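Side-chain contacts in cytochrome C (Marichromatium purpuratum 984, PDB 5LO9), which probably oxidises thiosulfate to tetrathionate and probably catalyses the reverse reduction, passing electrons through its bound c-type hemes: residues S242-P247 with P302-W307; P311-R314 with R319-T322; A278-N283 with Q344-N349. One frame throughout, in Å; residues are numbered along the deposited sequence.

Contact 1: residues S242-P247 with P302-W307. With HEC (heme c), chain E.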
loop_
_atom_site.group_PDB
_atom_site.type_symbol
_atom_site.label_atom_id
_atom_site.label_comp_id
_atom_site.label_asym_id
_atom_site.label_seq_id
_atom_site.Cartn_x
_atom_site.Cartn_y
_atom_site.Cartn_z
ATOM N N SER A 242 -17.716 -18.590 4.276
ATOM C CA SER A 242 -16.350 -18.334 4.766
ATOM C C SER A 242 -15.651 -17.300 3.886
ATOM O O SER A 242 -14.519 -17.507 3.433
ATOM C CB SER A 242 -15.526 -19.622 4.861
ATOM O OG SER A 242 -16.044 -20.494 5.858
ATOM N N ARG A 243 -16.370 -16.213 3.590
ATOM C CA ARG A 243 -15.906 -15.150 2.714
ATOM C C ARG A 243 -15.851 -13.802 3.430
ATOM O O ARG A 243 -16.618 -13.531 4.369
ATOM C CB ARG A 243 -16.788 -15.051 1.462
ATOM C CG ARG A 243 -16.152 -15.742 0.277
ATOM C CD ARG A 243 -17.043 -15.786 -0.941
ATOM N NE ARG A 243 -16.338 -16.514 -1.993
ATOM C CZ ARG A 243 -16.845 -16.812 -3.183
ATOM N NH1 ARG A 243 -18.085 -16.426 -3.482
ATOM N NH2 ARG A 243 -16.095 -17.463 -4.075
ATOM N N PHE A 244 -14.918 -12.968 2.957
ATOM C CA PHE A 244 -14.636 -11.664 3.555
ATOM C C PHE A 244 -15.825 -10.725 3.434
ATOM O O PHE A 244 -16.602 -10.767 2.473
ATOM C CB PHE A 244 -13.388 -11.041 2.898
ATOM C CG PHE A 244 -13.108 -9.632 3.313
ATOM C CD1 PHE A 244 -12.395 -9.386 4.473
ATOM C CD2 PHE A 244 -13.534 -8.549 2.533
ATOM C CE1 PHE A 244 -12.114 -8.090 4.892
ATOM C CE2 PHE A 244 -13.261 -7.224 2.942
ATOM C CZ PHE A 244 -12.535 -7.002 4.145
ATOM N N THR A 245 -15.971 -9.872 4.433
ATOM C CA THR A 245 -17.004 -8.853 4.400
ATOM C C THR A 245 -16.370 -7.476 4.489
ATOM O O THR A 245 -15.642 -7.203 5.455
ATOM C CB THR A 245 -17.979 -9.045 5.532
ATOM O OG1 THR A 245 -18.671 -10.285 5.324
ATOM C CG2 THR A 245 -18.929 -7.877 5.559
ATOM N N PRO A 246 -16.559 -6.596 3.516
ATOM C CA PRO A 246 -16.028 -5.261 3.650
ATOM C C PRO A 246 -16.874 -4.428 4.585
ATOM O O PRO A 246 -18.044 -4.742 4.852
ATOM C CB PRO A 246 -16.094 -4.702 2.234
ATOM C CG PRO A 246 -16.499 -5.896 1.357
ATOM C CD PRO A 246 -17.198 -6.801 2.206
ATOM N N PRO A 247 -16.348 -3.293 4.995
ATOM C CA PRO A 247 -17.098 -2.417 5.882
ATOM C C PRO A 247 -18.369 -1.906 5.232
ATOM O O PRO A 247 -18.444 -1.689 4.021
ATOM C CB PRO A 247 -16.119 -1.262 6.162
ATOM C CG PRO A 247 -14.947 -1.480 5.351
ATOM C CD PRO A 247 -14.944 -2.901 4.874
ATOM N N PRO A 302 -12.973 -8.280 -6.685
ATOM C CA PRO A 302 -13.139 -7.317 -5.608
ATOM C C PRO A 302 -11.787 -6.701 -5.248
ATOM O O PRO A 302 -10.723 -7.321 -5.376
ATOM C CB PRO A 302 -13.743 -8.159 -4.478
ATOM C CG PRO A 302 -13.214 -9.568 -4.746
ATOM C CD PRO A 302 -13.173 -9.669 -6.251
ATOM N N MET A 303 -11.844 -5.449 -4.816
ATOM C CA MET A 303 -10.632 -4.719 -4.500
ATOM C C MET A 303 -10.050 -5.163 -3.175
ATOM O O MET A 303 -8.827 -5.103 -2.977
ATOM C CB MET A 303 -10.940 -3.230 -4.483
ATOM C CG MET A 303 -11.289 -2.681 -5.863
ATOM S SD MET A 303 -9.886 -2.645 -7.026
ATOM C CE MET A 303 -10.145 -4.147 -7.967
ATOM N N TRP A 304 -10.895 -5.635 -2.266
ATOM C CA TRP A 304 -10.362 -6.089 -0.989
ATOM C C TRP A 304 -9.450 -7.296 -1.167
ATOM O O TRP A 304 -8.490 -7.457 -0.422
ATOM C CB TRP A 304 -11.471 -6.418 -0.006
ATOM C CG TRP A 304 -12.649 -7.136 -0.548
ATOM C CD1 TRP A 304 -13.833 -6.583 -0.952
ATOM C CD2 TRP A 304 -12.799 -8.540 -0.689
ATOM N NE1 TRP A 304 -14.694 -7.556 -1.343
ATOM C CE2 TRP A 304 -14.084 -8.774 -1.179
ATOM C CE3 TRP A 304 -11.968 -9.630 -0.440
ATOM C CZ2 TRP A 304 -14.554 -10.048 -1.433
ATOM C CZ3 TRP A 304 -12.436 -10.894 -0.710
ATOM C CH2 TRP A 304 -13.711 -11.091 -1.196
ATOM N N ALA A 305 -9.697 -8.141 -2.152
ATOM C CA ALA A 305 -8.790 -9.265 -2.317
ATOM C C ALA A 305 -7.492 -8.841 -2.968
ATOM O O ALA A 305 -6.511 -9.588 -2.917
ATOM C CB ALA A 305 -9.435 -10.360 -3.173
ATOM N N ALA A 306 -7.470 -7.660 -3.573
ATOM C CA ALA A 306 -6.297 -7.201 -4.292
ATOM C C ALA A 306 -5.358 -6.420 -3.386
ATOM O O ALA A 306 -4.139 -6.547 -3.513
ATOM C CB ALA A 306 -6.721 -6.337 -5.477
ATOM N N TRP A 307 -5.902 -5.628 -2.461
ATOM C CA TRP A 307 -5.053 -4.795 -1.616
ATOM C C TRP A 307 -3.959 -5.599 -0.918
ATOM O O TRP A 307 -2.799 -5.168 -0.865
ATOM C CB TRP A 307 -5.897 -4.075 -0.569
ATOM C CG TRP A 307 -5.064 -3.173 0.293
ATOM C CD1 TRP A 307 -4.626 -3.394 1.586
ATOM C CD2 TRP A 307 -4.531 -1.917 -0.097
ATOM N NE1 TRP A 307 -3.861 -2.344 1.999
ATOM C CE2 TRP A 307 -3.794 -1.420 0.986
ATOM C CE3 TRP A 307 -4.605 -1.162 -1.263
ATOM C CZ2 TRP A 307 -3.159 -0.195 0.938
ATOM C CZ3 TRP A 307 -3.956 0.056 -1.305
ATOM C CH2 TRP A 307 -3.242 0.518 -0.221
HETATM FE FE HEC E . -9.429 -3.500 -13.234
HETATM C CHA HEC E . -7.647 -6.339 -12.183
HETATM C CHB HEC E . -8.312 -1.722 -10.433
HETATM C CHC HEC E . -11.003 -0.576 -14.434
HETATM C CHD HEC E . -10.858 -5.349 -15.756
HETATM N NA HEC E . -8.212 -3.966 -11.612
HETATM C C1A HEC E . -7.599 -5.124 -11.389
HETATM C C2A HEC E . -6.787 -5.131 -10.153
HETATM C C3A HEC E . -6.982 -3.789 -9.630
HETATM C C4A HEC E . -7.884 -3.134 -10.609
HETATM C CMA HEC E . -6.413 -3.237 -8.373
HETATM C CAA HEC E . -6.001 -6.279 -9.573
HETATM C CBA HEC E . -6.975 -7.313 -9.018
HETATM C CGA HEC E . -6.248 -8.427 -8.284
HETATM O O1A HEC E . -6.929 -9.128 -7.502
HETATM O O2A HEC E . -5.013 -8.632 -8.491
HETATM N NB HEC E . -9.632 -1.526 -12.585
HETATM C C1B HEC E . -9.114 -1.023 -11.444
HETATM C C2B HEC E . -9.404 0.403 -11.262
HETATM C C3B HEC E . -10.188 0.738 -12.443
HETATM C C4B HEC E . -10.256 -0.528 -13.196
HETATM C CMB HEC E . -9.025 1.278 -10.122
HETATM C CAB HEC E . -10.752 2.075 -12.797
HETATM C CBB HEC E . -9.577 3.026 -13.021
HETATM N NC HEC E . -10.696 -3.036 -14.828
HETATM C C1C HEC E . -11.234 -1.844 -15.132
HETATM C C2C HEC E . -12.163 -1.900 -16.284
HETATM C C3C HEC E . -12.107 -3.318 -16.678
HETATM C C4C HEC E . -11.179 -3.920 -15.693
HETATM C CMC HEC E . -12.932 -0.748 -16.878
HETATM C CAC HEC E . -12.853 -4.066 -17.767
HETATM C CBC HEC E . -12.733 -3.382 -19.091
HETATM N ND HEC E . -9.254 -5.483 -13.852
HETATM C C1D HEC E . -9.900 -6.016 -14.877
HETATM C C2D HEC E . -9.591 -7.444 -15.069
HETATM C C3D HEC E . -8.618 -7.778 -14.014
HETATM C C4D HEC E . -8.497 -6.458 -13.336
HETATM C CMD HEC E . -10.162 -8.294 -16.151
HETATM C CAD HEC E . -7.935 -9.094 -13.687
HETATM C CBD HEC E . -7.118 -9.723 -14.836
HETATM C CGD HEC E . -5.904 -8.945 -15.385
HETATM O O1D HEC E . -5.982 -7.738 -15.769
HETATM O O2D HEC E . -4.813 -9.569 -15.486
#
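Phe244 lies against the indole of Trp304 and carries most of this apolar contact. Its CG is anti to the backbone N (chi1 173°), which brings the ring over one face of the indole. Phe244 CD2 sits 3.3 Å from Trp304 CD2, at the seam of the two fused rings. The two ring planes are 39° apart, an oblique meeting. Phe244 CB makes a CH-pi contact over the six-membered ring, 4.0 Å from its centroid. Pro302 CB lies over the opposite face of the indole. Two residues further on, Pro246 approaches Trp304 at its pyrrole end. Pro246 CG is 3.6 Å from Trp304 CD1. The indole NE1 is held by Arg296 O. On the far side of the same turn is heme c, with Met303 CE 3.6 Å from its C3A. The contact thus lays the loop before helix 256-269 against a short helix, 304-307, that also borders a heme. Met303 packs on Ile360 and Leu363 of helix 351-363. Ala306 and Trp307 pack on Met323 of helix 323-332.

Contact 2: residues P311-R314 with R319-T322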
loop_
_atom_site.group_PDB
_atom_site.type_symbol
_atom_site.label_atom_id
_atom_site.label_comp_id
_atom_site.label_asym_id
_atom_site.label_seq_id
_atom_site.Cartn_x
_atom_site.Cartn_y
_atom_site.Cartn_z
ATOM N N PRO A 311 2.523 -5.558 -3.186
ATOM C CA PRO A 311 3.343 -5.886 -4.360
ATOM C C PRO A 311 3.358 -7.343 -4.798
ATOM O O PRO A 311 3.343 -8.220 -3.934
ATOM C CB PRO A 311 4.749 -5.505 -3.901
ATOM C CG PRO A 311 4.554 -4.456 -2.950
ATOM C CD PRO A 311 3.315 -4.828 -2.191
ATOM N N ALA A 312 3.483 -7.591 -6.107
ATOM C CA ALA A 312 3.453 -8.941 -6.670
ATOM C C ALA A 312 4.173 -8.976 -7.996
ATOM O O ALA A 312 4.165 -7.983 -8.725
ATOM C CB ALA A 312 2.042 -9.384 -6.916
ATOM N N TYR A 313 4.758 -10.133 -8.328
ATOM C CA TYR A 313 5.294 -10.314 -9.682
ATOM C C TYR A 313 4.165 -10.556 -10.698
ATOM O O TYR A 313 3.224 -11.319 -10.436
ATOM C CB TYR A 313 6.320 -11.448 -9.752
ATOM C CG TYR A 313 6.882 -11.655 -11.173
ATOM C CD1 TYR A 313 6.446 -12.710 -11.987
ATOM C CD2 TYR A 313 7.841 -10.784 -11.705
ATOM C CE1 TYR A 313 6.950 -12.888 -13.283
ATOM C CE2 TYR A 313 8.364 -10.963 -13.017
ATOM C CZ TYR A 313 7.907 -12.013 -13.793
ATOM O OH TYR A 313 8.398 -12.193 -15.072
ATOM N N ARG A 314 4.235 -9.831 -11.821
ATOM C CA ARG A 314 3.286 -9.908 -12.937
ATOM C C ARG A 314 4.021 -10.263 -14.230
ATOM O O ARG A 314 4.821 -9.460 -14.724
ATOM C CB ARG A 314 2.558 -8.568 -13.135
ATOM C CG ARG A 314 1.512 -8.222 -12.084
ATOM C CD ARG A 314 0.228 -7.617 -12.726
ATOM N NE ARG A 314 0.406 -6.224 -13.158
ATOM C CZ ARG A 314 -0.168 -5.660 -14.225
ATOM N NH1 ARG A 314 -0.964 -6.384 -15.027
ATOM N NH2 ARG A 314 0.067 -4.359 -14.481
ATOM N N ARG A 319 7.864 -7.892 -14.247
ATOM C CA ARG A 319 8.144 -6.823 -13.299
ATOM C C ARG A 319 7.262 -6.990 -12.063
ATOM O O ARG A 319 6.127 -7.461 -12.164
ATOM C CB ARG A 319 7.855 -5.479 -13.987
ATOM C CG ARG A 319 8.109 -4.252 -13.188
ATOM C CD ARG A 319 7.161 -3.127 -13.597
ATOM N NE ARG A 319 7.787 -1.825 -13.385
ATOM C CZ ARG A 319 8.027 -1.274 -12.190
ATOM N NH1 ARG A 319 7.687 -1.906 -11.060
ATOM N NH2 ARG A 319 8.619 -0.080 -12.124
ATOM N N VAL A 320 7.775 -6.549 -10.907
ATOM C CA VAL A 320 6.996 -6.518 -9.670
ATOM C C VAL A 320 6.200 -5.220 -9.642
ATOM O O VAL A 320 6.748 -4.145 -9.897
ATOM C CB VAL A 320 7.916 -6.639 -8.438
ATOM C CG1 VAL A 320 7.172 -6.379 -7.130
ATOM C CG2 VAL A 320 8.534 -8.016 -8.379
ATOM N N ASP A 321 4.916 -5.300 -9.311
ATOM C CA ASP A 321 4.025 -4.150 -9.425
ATOM C C ASP A 321 3.438 -3.798 -8.070
ATOM O O ASP A 321 2.950 -4.671 -7.349
ATOM C CB ASP A 321 2.879 -4.417 -10.421
ATOM C CG ASP A 321 3.201 -3.980 -11.874
ATOM O OD1 ASP A 321 4.230 -3.282 -12.147
ATOM O OD2 ASP A 321 2.383 -4.346 -12.758
ATOM N N THR A 322 3.497 -2.519 -7.729
ATOM C CA THR A 322 2.763 -1.999 -6.594
ATOM C C THR A 322 1.289 -1.894 -6.944
ATOM O O THR A 322 0.881 -2.049 -8.091
ATOM C CB THR A 322 3.285 -0.613 -6.182
ATOM O OG1 THR A 322 3.259 0.308 -7.283
ATOM C CG2 THR A 322 4.680 -0.664 -5.636
#
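An antiparallel beta hairpin pairs Ala312, Tyr313 and Arg314 with Asp321, Val320 and Arg319. The strand directions are 131° apart, well short of straight antiparallel. Ala312 and Asp321 form a hydrogen-bonded pair, with Asp321 N to Ala312 O at 2.8 Å and Ala312 N to Asp321 O at 3.2 Å. Arg314 and Arg319 form the other, through Arg314 N to Arg319 O at 3.1 Å and a weak return bond. Tyr313 and Val320 are the non-hydrogen-bonded pair between them. Their side chains share one face and pack on Pro256 and Met260 of the second subunit. The other face carries a salt-bridge network. Arg319 NH1 bonds Val320 O and also forms salt bridges with Glu325 of its own chain and with Asp354 of the second subunit. Thr322 ends the segment as N-cap of helix 323-332. The Arg314 side chain lies about 5 Å from bound thiosulfate. Its chain bends at chi2 and chi3 and turns the guanidinium side-on to Asp321, the two flat groups 45° apart. Both nitrogens grip a single oxygen: Asp321 OD2 is 2.8 Å from Arg314 NE, on its anti lone pair, and 2.9 Å from Arg314 NH2.

Contact 3: residues A278-N283 with Q344-N349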
loop_
_atom_site.group_PDB
_atom_site.type_symbol
_atom_site.label_atom_id
_atom_site.label_comp_id
_atom_site.label_asym_id
_atom_site.label_seq_id
_atom_site.Cartn_x
_atom_site.Cartn_y
_atom_site.Cartn_z
ATOM N N ALA A 278 -11.496 12.232 -15.184
ATOM C CA ALA A 278 -11.945 12.239 -16.566
ATOM C C ALA A 278 -10.841 12.635 -17.542
ATOM O O ALA A 278 -10.759 12.040 -18.633
ATOM C CB ALA A 278 -13.168 13.169 -16.650
ATOM N N PRO A 279 -9.970 13.586 -17.226
ATOM C CA PRO A 279 -8.901 13.939 -18.163
ATOM C C PRO A 279 -7.919 12.809 -18.435
ATOM O O PRO A 279 -7.080 12.957 -19.336
ATOM C CB PRO A 279 -8.203 15.120 -17.465
ATOM C CG PRO A 279 -9.172 15.639 -16.483
ATOM C CD PRO A 279 -9.936 14.432 -16.023
ATOM N N HIS A 280 -7.966 11.720 -17.669
ATOM C CA HIS A 280 -7.085 10.572 -17.865
ATOM C C HIS A 280 -7.847 9.364 -18.391
ATOM O O HIS A 280 -7.257 8.286 -18.500
ATOM C CB HIS A 280 -6.365 10.199 -16.560
ATOM C CG HIS A 280 -5.657 11.355 -15.919
ATOM N ND1 HIS A 280 -4.392 11.761 -16.297
ATOM C CD2 HIS A 280 -6.073 12.245 -14.981
ATOM C CE1 HIS A 280 -4.051 12.824 -15.590
ATOM N NE2 HIS A 280 -5.052 13.143 -14.789
ATOM N N VAL A 281 -9.133 9.521 -18.734
ATOM C CA VAL A 281 -9.977 8.438 -19.252
ATOM C C VAL A 281 -10.279 8.744 -20.704
ATOM O O VAL A 281 -10.825 9.812 -21.019
ATOM C CB VAL A 281 -11.265 8.274 -18.433
ATOM C CG1 VAL A 281 -12.228 7.269 -19.108
ATOM C CG2 VAL A 281 -10.930 7.816 -16.999
ATOM N N GLY A 282 -9.923 7.806 -21.581
ATOM C CA GLY A 282 -10.058 7.983 -23.016
ATOM C C GLY A 282 -11.162 7.158 -23.664
ATOM O O GLY A 282 -11.198 6.948 -24.890
ATOM N N ASN A 283 -12.065 6.656 -22.837
ATOM C CA ASN A 283 -13.186 5.918 -23.352
ATOM C C ASN A 283 -14.361 6.146 -22.422
ATOM O O ASN A 283 -14.358 7.091 -21.624
ATOM C CB ASN A 283 -12.826 4.431 -23.523
ATOM C CG ASN A 283 -12.425 3.785 -22.244
ATOM O OD1 ASN A 283 -12.717 4.290 -21.159
ATOM N ND2 ASN A 283 -11.810 2.609 -22.355
ATOM N N GLN A 344 -2.458 10.775 -20.808
ATOM C CA GLN A 344 -1.570 10.142 -19.832
ATOM C C GLN A 344 -2.349 9.435 -18.747
ATOM O O GLN A 344 -3.496 9.780 -18.458
ATOM C CB GLN A 344 -0.721 11.153 -19.094
ATOM C CG GLN A 344 0.289 11.925 -19.891
ATOM C CD GLN A 344 0.719 13.149 -19.107
ATOM O OE1 GLN A 344 1.274 13.010 -18.007
ATOM N NE2 GLN A 344 0.404 14.357 -19.630
ATOM N N VAL A 345 -1.688 8.498 -18.080
ATOM C CA VAL A 345 -2.298 7.938 -16.875
ATOM C C VAL A 345 -2.136 8.966 -15.767
ATOM O O VAL A 345 -1.360 9.914 -15.899
ATOM C CB VAL A 345 -1.691 6.592 -16.450
ATOM C CG1 VAL A 345 -1.687 5.625 -17.571
ATOM C CG2 VAL A 345 -0.327 6.758 -15.902
ATOM N N PRO A 346 -2.875 8.856 -14.684
ATOM C CA PRO A 346 -2.800 9.883 -13.643
ATOM C C PRO A 346 -1.469 9.825 -12.926
ATOM O O PRO A 346 -0.855 8.759 -12.814
ATOM C CB PRO A 346 -3.951 9.525 -12.706
ATOM C CG PRO A 346 -4.773 8.565 -13.449
ATOM C CD PRO A 346 -3.886 7.835 -14.380
ATOM N N GLU A 347 -1.027 10.991 -12.436
ATOM C CA GLU A 347 0.224 11.054 -11.686
ATOM C C GLU A 347 0.129 10.174 -10.451
ATOM O O GLU A 347 -0.922 10.078 -9.785
ATOM C CB GLU A 347 0.550 12.487 -11.268
ATOM C CG GLU A 347 1.699 13.157 -12.052
ATOM C CD GLU A 347 1.958 14.579 -11.557
ATOM O OE1 GLU A 347 1.948 14.787 -10.309
ATOM O OE2 GLU A 347 2.178 15.474 -12.411
ATOM N N THR A 348 1.244 9.515 -10.160
ATOM C CA THR A 348 1.222 8.461 -9.159
ATOM C C THR A 348 1.102 9.004 -7.722
ATOM O O THR A 348 0.407 8.382 -6.904
ATOM C CB THR A 348 2.447 7.535 -9.349
ATOM O OG1 THR A 348 2.664 6.759 -8.152
ATOM C CG2 THR A 348 3.703 8.305 -9.800
ATOM N N ASN A 349 1.648 10.188 -7.396
ATOM C CA ASN A 349 1.366 10.783 -6.087
ATOM C C ASN A 349 0.290 11.853 -6.121
ATOM O O ASN A 349 0.175 12.638 -5.174
ATOM C CB ASN A 349 2.628 11.326 -5.423
ATOM C CG ASN A 349 3.469 10.231 -4.834
ATOM O OD1 ASN A 349 2.970 9.177 -4.453
ATOM N ND2 ASN A 349 4.730 10.475 -4.722
#
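His280 ND1 donates to the backbone oxygen of Gln344, and this is the one hydrogen bond across the contact. The ND1 to Gln344 O distance is 3.1 Å, with an angle of 151° at the hydrogen. The oxygen lies in the plane of the imidazole, at the ring edge. Seen from the acceptor, the donor stands well above the carbonyl plane and not on a lone pair. The bond therefore suits the histidine better than the carbonyl. His280 CG lies beside the backbone N and anti to the carbonyl carbon (chi1 -52°), which sets the ring against residues 344-346. Val345 O approaches the same nitrogen obliquely, at 3.6 Å from His280 ND1. Two carbonyl oxygens so near would probably help keep a proton on ND1. One face of the ring is taken by Pro346. Pro346 CA makes a CH-pi contact, 3.8 Å from the ring centroid. The proline ring crosses at the base of the imidazole, with its CG 3.8 Å from His280 CG. Edge bond and face contact together fix the rotation of the ring. Exchanging His280 for an alanine would probably leave Gln344 O without this donor and open a gap beside Pro346. His280 closes a 3-10 turn, in which Val281 N bonds Ala278 O. Around the contact, Pro279 O accepts from Ser340 OG, and Pro346 O from Gln328 NE2. The contact thus joins the loop before helix 292-295, which leads to a heme-binding cysteine, Cys287, to the loop between helices 323-332 and 351-363. Val281 and Pro346 both rest on Phe331 of helix 323-332.

From the N terminus, contact 1 opens at 242-247. Contact 3 opens at 278-283, before contact 1 closes at 302-307, so the two cross. Contact 2 opens and closes within 311-322, in series after contact 1 and wholly within the span of contact 3, which closes at 344-349. Contact 1 ties the loop before helix 256-269 to helix 304-307. Contact 2 closes the hairpin ahead of helix 323-332. Contact 3 ties the loop after helix 256-269 to the one between helices 323-332 and 351-363. Contacts 1 and 2 adjoin only along the chain; contact 3 touches neither. All three segment pairs have residues near the second subunit, contact 2 the most.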